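PDB 3KN3: putative periplasmic protein from Wolinella succinogenes, which probably captures a small ligand in the periplasm for uptake, perhaps as tungstate-binding relatives do, and can bind glutathione. Local coordinates for residues 129-134 and 141-146; 153-158 and 169-174. All coordinates share one frame; numbering follows the deposited sequence.

Contact 1 of 2, residues 129-134 and 141-146; sequences KEREVW and IPEKES
Within the beta-alpha-beta crossover that joins strand 117-119 to strand 148-150, Arg131 and Trp134 of helix 125-138 meet Ile141, Pro142 and Glu143 of the loop that leads back to the sheet. The chain has doubled back on the helix it has just left, bringing the CA atoms of Trp134 and Ile141 to 5.4 Å. Pro142 comes over one face of the indole with CG and CD, the two side chains running at about a right angle to each other. Its CG sits 4.0 Å from the centroid of the six-membered ring of Trp134, 18° off the normal, a CH-pi contact displaced toward the rim, while CD rests against CG of the indole at 3.7 Å. Phe117 and Tyr148 meet the same indole edge-to-face, so the proline closes one side of an aromatic cluster. On the outer side of the helix, Ile141 slips its CD1 under Arg131, 3.4 Å from CB, and the same methyl lies over the centre of one guanidinium face. The chain of Arg131 starts beside its backbone N and bends at chi3 (66°), which folds the guanidinium over this methyl and carries its edge to Glu143. There NH2 donates to Glu143 OE2 over 2.5 Å at 158°, within the guanidinium plane and onto the anti lone pair; NH1 adds a weak bond to that oxygen at 3.0 Å. Guanidinium and carboxylate are nearly coplanar, yet both nitrogens go to the one oxygen, OE2. A type I turn from Pro142 to Glu145, closed by Glu145 N to Pro142 O at 3.1 Å, carries the chain onward. A loop folded onto its helix by an apolar plug and an outer ion pair is the helix-to-strand return of an alpha/beta lobe, here in a periplasmic binding protein fold.

Contact 2 of 2, residues 153-158 and 169-174; sequences QGMLAT and TLTDRG
The flat groups here are the carboxylate of Asp172 and the backbone carbonyls of Leu170 and Asp172, and selenomethionine Met155 borders the first two. The Asp172 carboxylate meets Met155 with OD1, 4.0 Å from CG, as the two side chains run alongside each other, antiparallel; OD1 is also bonded to the hydroxyl of Thr175, in keeping with the place of Asp172 at the N-cap of helix 173-182. Leu170 O faces the Met155 methyl, CE standing 3.5 Å from it. The Asp172 carbonyl receives the hydroxyl of Thr171: OG1 donates to Asp172 O at 3.0 Å, lying in the plane of that carbonyl, at one of its lone pairs. That bond fixes the rotation of a hydroxyl that also touches Met155. With CG anti to the backbone N (chi1 -171°) and bends at chi2 and chi3, the Met155 chain curls across Thr171 at about a right angle, laying SE 3.3 Å from Thr171 OG1 and CE 3.7 Å from Thr171 CB. With an alanine at Thr171, Met155 SE would probably lose its nearest neighbour across the contact and Asp172 O the hydroxyl that bonds to it. One helical turn further on, the hydroxyls of Thr158 and Thr169 approach only to 3.9 Å between their OG1 atoms, and Thr169 OG1 instead bonds to Val118 O. Gly154 is the N-cap of helix 155-164, and Met155 and Thr158 of its first turn meet Thr171 and Thr169, alternate residues of the strand. Strand 168-172 is bordered by strands 117-119 and 86-90; Met155 also touches Arg120 and Thr126, both glutathione-binding residues, and Leu170, turned away from segment 153-158, packs on Thr126 and Glu130 of helix 125-138.

In the fold
The two contacts follow one another along the chain, without overlap, and their centres lie 15 Å apart. Both belong to the lobe built on the five-stranded mixed sheet, which holds strands 148-150, 117-119 and 168-172 side by side. Helix 125-138 and helix 155-164 pack on opposite faces of strand 168-172, and the contacts meet through it: Glu130 CB lies 4.1 Å from Leu170 CD2. Strand 148-150 follows contact 1 and leads to contact 2. Contact 1 thus lies at the outer return of the lobe, whereas contact 2 sits beside Arg120 and Thr126, two residues of the glutathione site.

Contact 1 of 2, residues 129-134 and 141-146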
loop_
_atom_site.group_PDB
_atom_site.type_symbol
_atom_site.label_atom_id
_atom_site.label_comp_id
_atom_site.label_asym_id
_atom_site.label_seq_id
_atom_site.Cartn_x
_atom_site.Cartn_y
_atom_site.Cartn_z
ATOM N N LYS A 129 -0.056 -8.518 2.721
ATOM C CA LYS A 129 1.035 -8.288 1.789
ATOM C C LYS A 129 2.260 -9.109 2.163
ATOM O O LYS A 129 2.846 -9.774 1.322
ATOM C CB LYS A 129 1.424 -6.818 1.770
ATOM C CG LYS A 129 2.625 -6.545 0.900
ATOM C CD LYS A 129 2.384 -7.045 -0.505
ATOM C CE LYS A 129 3.406 -6.466 -1.469
ATOM N NZ LYS A 129 3.084 -6.823 -2.866
ATOM N N GLU A 130 2.638 -9.042 3.433
ATOM C CA GLU A 130 3.789 -9.777 3.951
ATOM C C GLU A 130 3.607 -11.277 3.776
ATOM O O GLU A 130 4.555 -11.980 3.467
ATOM C CB GLU A 130 4.022 -9.433 5.429
ATOM C CG GLU A 130 5.058 -10.295 6.122
ATOM C CD GLU A 130 4.442 -11.201 7.159
ATOM O OE1 GLU A 130 3.515 -10.735 7.849
ATOM O OE2 GLU A 130 4.881 -12.368 7.285
ATOM N N ARG A 131 2.385 -11.762 3.975
ATOM C CA ARG A 131 2.066 -13.157 3.701
ATOM C C ARG A 131 2.270 -13.476 2.228
ATOM O O ARG A 131 2.821 -14.515 1.884
ATOM C CB ARG A 131 0.636 -13.486 4.144
ATOM C CG ARG A 131 0.490 -13.537 5.661
ATOM C CD ARG A 131 -0.959 -13.599 6.124
ATOM N NE ARG A 131 -1.619 -14.839 5.735
ATOM C CZ ARG A 131 -1.382 -16.018 6.301
ATOM N NH1 ARG A 131 -2.031 -17.100 5.881
ATOM N NH2 ARG A 131 -0.490 -16.119 7.279
ATOM N N GLU A 132 1.835 -12.574 1.353
ATOM C CA GLU A 132 2.042 -12.760 -0.077
ATOM C C GLU A 132 3.530 -12.869 -0.411
ATOM O O GLU A 132 3.939 -13.703 -1.218
ATOM C CB GLU A 132 1.400 -11.623 -0.867
ATOM C CG GLU A 132 0.331 -12.075 -1.859
ATOM C CD GLU A 132 0.894 -12.820 -3.078
ATOM O OE1 GLU A 132 0.422 -12.543 -4.205
ATOM O OE2 GLU A 132 1.795 -13.678 -2.920
ATOM N N VAL A 133 4.345 -12.030 0.215
ATOM C CA VAL A 133 5.775 -12.065 -0.057
ATOM C C VAL A 133 6.442 -13.410 0.308
ATOM O O VAL A 133 7.277 -13.904 -0.466
ATOM C CB VAL A 133 6.494 -10.887 0.613
ATOM C CG1 VAL A 133 7.994 -10.952 0.347
ATOM C CG2 VAL A 133 5.897 -9.556 0.121
ATOM N N TRP A 134 6.084 -13.987 1.469
ATOM C CA TRP A 134 6.614 -15.294 1.898
ATOM C C TRP A 134 6.180 -16.394 0.943
ATOM O O TRP A 134 6.943 -17.286 0.614
ATOM C CB TRP A 134 6.170 -15.671 3.334
ATOM C CG TRP A 134 6.932 -14.953 4.387
ATOM C CD1 TRP A 134 6.494 -13.913 5.152
ATOM C CD2 TRP A 134 8.290 -15.192 4.778
ATOM N NE1 TRP A 134 7.494 -13.486 5.990
ATOM C CE2 TRP A 134 8.605 -14.258 5.783
ATOM C CE3 TRP A 134 9.264 -16.108 4.381
ATOM C CZ2 TRP A 134 9.852 -14.215 6.390
ATOM C CZ3 TRP A 134 10.496 -16.065 4.981
ATOM C CH2 TRP A 134 10.784 -15.125 5.974
ATOM N N ILE A 141 3.860 -19.876 3.774
ATOM C CA ILE A 141 4.038 -18.971 4.895
ATOM C C ILE A 141 4.592 -19.765 6.054
ATOM O O ILE A 141 3.993 -20.742 6.473
ATOM C CB ILE A 141 2.725 -18.367 5.316
ATOM C CG1 ILE A 141 1.852 -18.126 4.084
ATOM C CG2 ILE A 141 2.974 -17.112 6.144
ATOM C CD1 ILE A 141 1.709 -16.690 3.705
ATOM N N PRO A 142 5.753 -19.360 6.569
ATOM C CA PRO A 142 6.419 -20.127 7.634
ATOM C C PRO A 142 5.717 -19.976 8.998
ATOM O O PRO A 142 6.372 -19.872 10.033
ATOM C CB PRO A 142 7.819 -19.515 7.673
ATOM C CG PRO A 142 7.619 -18.091 7.205
ATOM C CD PRO A 142 6.474 -18.124 6.218
ATOM N N GLU A 143 4.390 -19.980 8.976
ATOM C CA GLU A 143 3.551 -19.836 10.165
ATOM C C GLU A 143 3.945 -20.622 11.411
ATOM O O GLU A 143 3.580 -20.232 12.510
ATOM C CB GLU A 143 2.105 -20.195 9.825
ATOM C CG GLU A 143 1.210 -18.993 9.629
ATOM C CD GLU A 143 -0.077 -19.337 8.900
ATOM O OE1 GLU A 143 -0.663 -20.400 9.185
ATOM O OE2 GLU A 143 -0.503 -18.541 8.039
ATOM N N LYS A 144 4.649 -21.733 11.262
ATOM C CA LYS A 144 4.879 -22.589 12.422
ATOM C C LYS A 144 6.341 -22.707 12.829
ATOM O O LYS A 144 6.678 -23.526 13.685
ATOM C CB LYS A 144 4.276 -23.977 12.184
ATOM C CG LYS A 144 2.852 -23.932 11.626
ATOM C CD LYS A 144 2.120 -25.270 11.736
ATOM C CE LYS A 144 2.551 -26.272 10.663
ATOM N NZ LYS A 144 1.868 -27.601 10.822
ATOM N N GLU A 145 7.204 -21.902 12.209
ATOM C CA GLU A 145 8.631 -21.930 12.496
ATOM C C GLU A 145 8.907 -21.200 13.785
ATOM O O GLU A 145 8.240 -20.215 14.095
ATOM C CB GLU A 145 9.435 -21.272 11.376
ATOM C CG GLU A 145 10.099 -22.248 10.439
ATOM C CD GLU A 145 9.157 -22.738 9.372
ATOM O OE1 GLU A 145 9.618 -22.971 8.234
ATOM O OE2 GLU A 145 7.948 -22.873 9.666
ATOM N N SER A 146 9.899 -21.667 14.535
ATOM C CA SER A 146 10.191 -21.053 15.822
ATOM C C SER A 146 10.579 -19.573 15.688
ATOM O O SER A 146 10.256 -18.766 16.564
ATOM C CB SER A 146 11.241 -21.851 16.597
ATOM O OG SER A 146 12.447 -22.002 15.871
#

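Contact 2 of 2, residues 153-158 and 169-174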
loop_
_atom_site.group_PDB
_atom_site.type_symbol
_atom_site.label_atom_id
_atom_site.label_comp_id
_atom_site.label_asym_id
_atom_site.label_seq_id
_atom_site.Cartn_x
_atom_site.Cartn_y
_atom_site.Cartn_z
ATOM N N GLN A 153 -0.371 -6.764 16.268
ATOM C CA GLN A 153 -0.231 -5.394 16.731
ATOM C C GLN A 153 -0.208 -4.455 15.548
ATOM O O GLN A 153 0.015 -4.881 14.403
ATOM C CB GLN A 153 1.080 -5.213 17.503
ATOM C CG GLN A 153 1.228 -6.030 18.771
ATOM C CD GLN A 153 0.767 -5.276 19.995
ATOM O OE1 GLN A 153 -0.297 -4.666 19.989
ATOM N NE2 GLN A 153 1.567 -5.312 21.054
ATOM N N GLY A 154 -0.418 -3.172 15.835
ATOM C CA GLY A 154 -0.274 -2.131 14.835
ATOM C C GLY A 154 1.150 -2.107 14.324
ATOM O O GLY A 154 2.062 -2.582 14.998
HETATM N N MSE A 155 1.343 -1.555 13.133
HETATM C CA MSE A 155 2.672 -1.478 12.524
HETATM C C MSE A 155 3.760 -1.027 13.518
HETATM O O MSE A 155 4.793 -1.700 13.693
HETATM C CB MSE A 155 2.639 -0.541 11.309
HETATM C CG MSE A 155 3.903 -0.546 10.471
HETATM SE SE MSE A 155 4.143 -2.264 9.550
HETATM C CE MSE A 155 5.361 -3.128 10.809
ATOM N N LEU A 156 3.522 0.101 14.178
ATOM C CA LEU A 156 4.547 0.700 15.008
ATOM C C LEU A 156 4.934 -0.176 16.200
ATOM O O LEU A 156 6.104 -0.215 16.605
ATOM C CB LEU A 156 4.122 2.096 15.460
ATOM C CG LEU A 156 5.150 3.148 15.037
ATOM C CD1 LEU A 156 4.543 4.530 15.022
ATOM C CD2 LEU A 156 6.376 3.088 15.942
ATOM N N ALA A 157 3.956 -0.878 16.763
ATOM C CA ALA A 157 4.228 -1.770 17.887
ATOM C C ALA A 157 5.061 -2.974 17.449
ATOM O O ALA A 157 5.932 -3.434 18.189
ATOM C CB ALA A 157 2.926 -2.230 18.539
ATOM N N THR A 158 4.794 -3.483 16.248
ATOM C CA THR A 158 5.518 -4.653 15.759
ATOM C C THR A 158 6.942 -4.295 15.319
ATOM O O THR A 158 7.837 -5.129 15.361
ATOM C CB THR A 158 4.749 -5.458 14.662
ATOM O OG1 THR A 158 5.358 -5.259 13.390
ATOM C CG2 THR A 158 3.309 -5.071 14.581
ATOM N N THR A 169 11.592 -7.067 10.376
ATOM C CA THR A 169 10.192 -6.979 9.993
ATOM C C THR A 169 9.949 -6.255 8.659
ATOM O O THR A 169 10.840 -5.616 8.092
ATOM C CB THR A 169 9.325 -6.338 11.116
ATOM O OG1 THR A 169 7.940 -6.602 10.860
ATOM C CG2 THR A 169 9.559 -4.832 11.181
ATOM N N LEU A 170 8.717 -6.362 8.172
ATOM C CA LEU A 170 8.311 -5.703 6.945
ATOM C C LEU A 170 7.340 -4.556 7.231
ATOM O O LEU A 170 6.295 -4.747 7.857
ATOM C CB LEU A 170 7.656 -6.713 6.022
ATOM C CG LEU A 170 7.105 -6.180 4.706
ATOM C CD1 LEU A 170 7.223 -7.254 3.619
ATOM C CD2 LEU A 170 5.666 -5.698 4.870
ATOM N N THR A 171 7.678 -3.363 6.760
ATOM C CA THR A 171 6.824 -2.213 7.010
ATOM C C THR A 171 6.740 -1.323 5.787
ATOM O O THR A 171 7.637 -1.312 4.946
ATOM C CB THR A 171 7.330 -1.370 8.189
ATOM O OG1 THR A 171 6.490 -0.223 8.339
ATOM C CG2 THR A 171 8.757 -0.900 7.935
ATOM N N ASP A 172 5.650 -0.579 5.683
ATOM C CA ASP A 172 5.556 0.438 4.657
ATOM C C ASP A 172 6.575 1.527 4.987
ATOM O O ASP A 172 6.941 1.729 6.147
ATOM C CB ASP A 172 4.148 1.019 4.620
ATOM C CG ASP A 172 3.790 1.721 5.901
ATOM O OD1 ASP A 172 3.320 1.046 6.852
ATOM O OD2 ASP A 172 4.008 2.946 5.960
ATOM N N ARG A 173 7.033 2.225 3.959
ATOM C CA ARG A 173 8.074 3.227 4.121
ATOM C C ARG A 173 7.605 4.400 4.981
ATOM O O ARG A 173 8.368 4.943 5.773
ATOM C CB ARG A 173 8.534 3.721 2.749
ATOM C CG ARG A 173 9.681 4.688 2.811
ATOM C CD ARG A 173 10.105 5.106 1.429
ATOM N NE ARG A 173 10.637 3.995 0.643
ATOM C CZ ARG A 173 11.929 3.689 0.583
ATOM N NH1 ARG A 173 12.806 4.408 1.281
ATOM N NH2 ARG A 173 12.349 2.672 -0.169
ATOM N N GLY A 174 6.347 4.787 4.818
ATOM C CA GLY A 174 5.793 5.899 5.571
ATOM C C GLY A 174 5.915 5.727 7.075
ATOM O O GLY A 174 6.344 6.643 7.774
#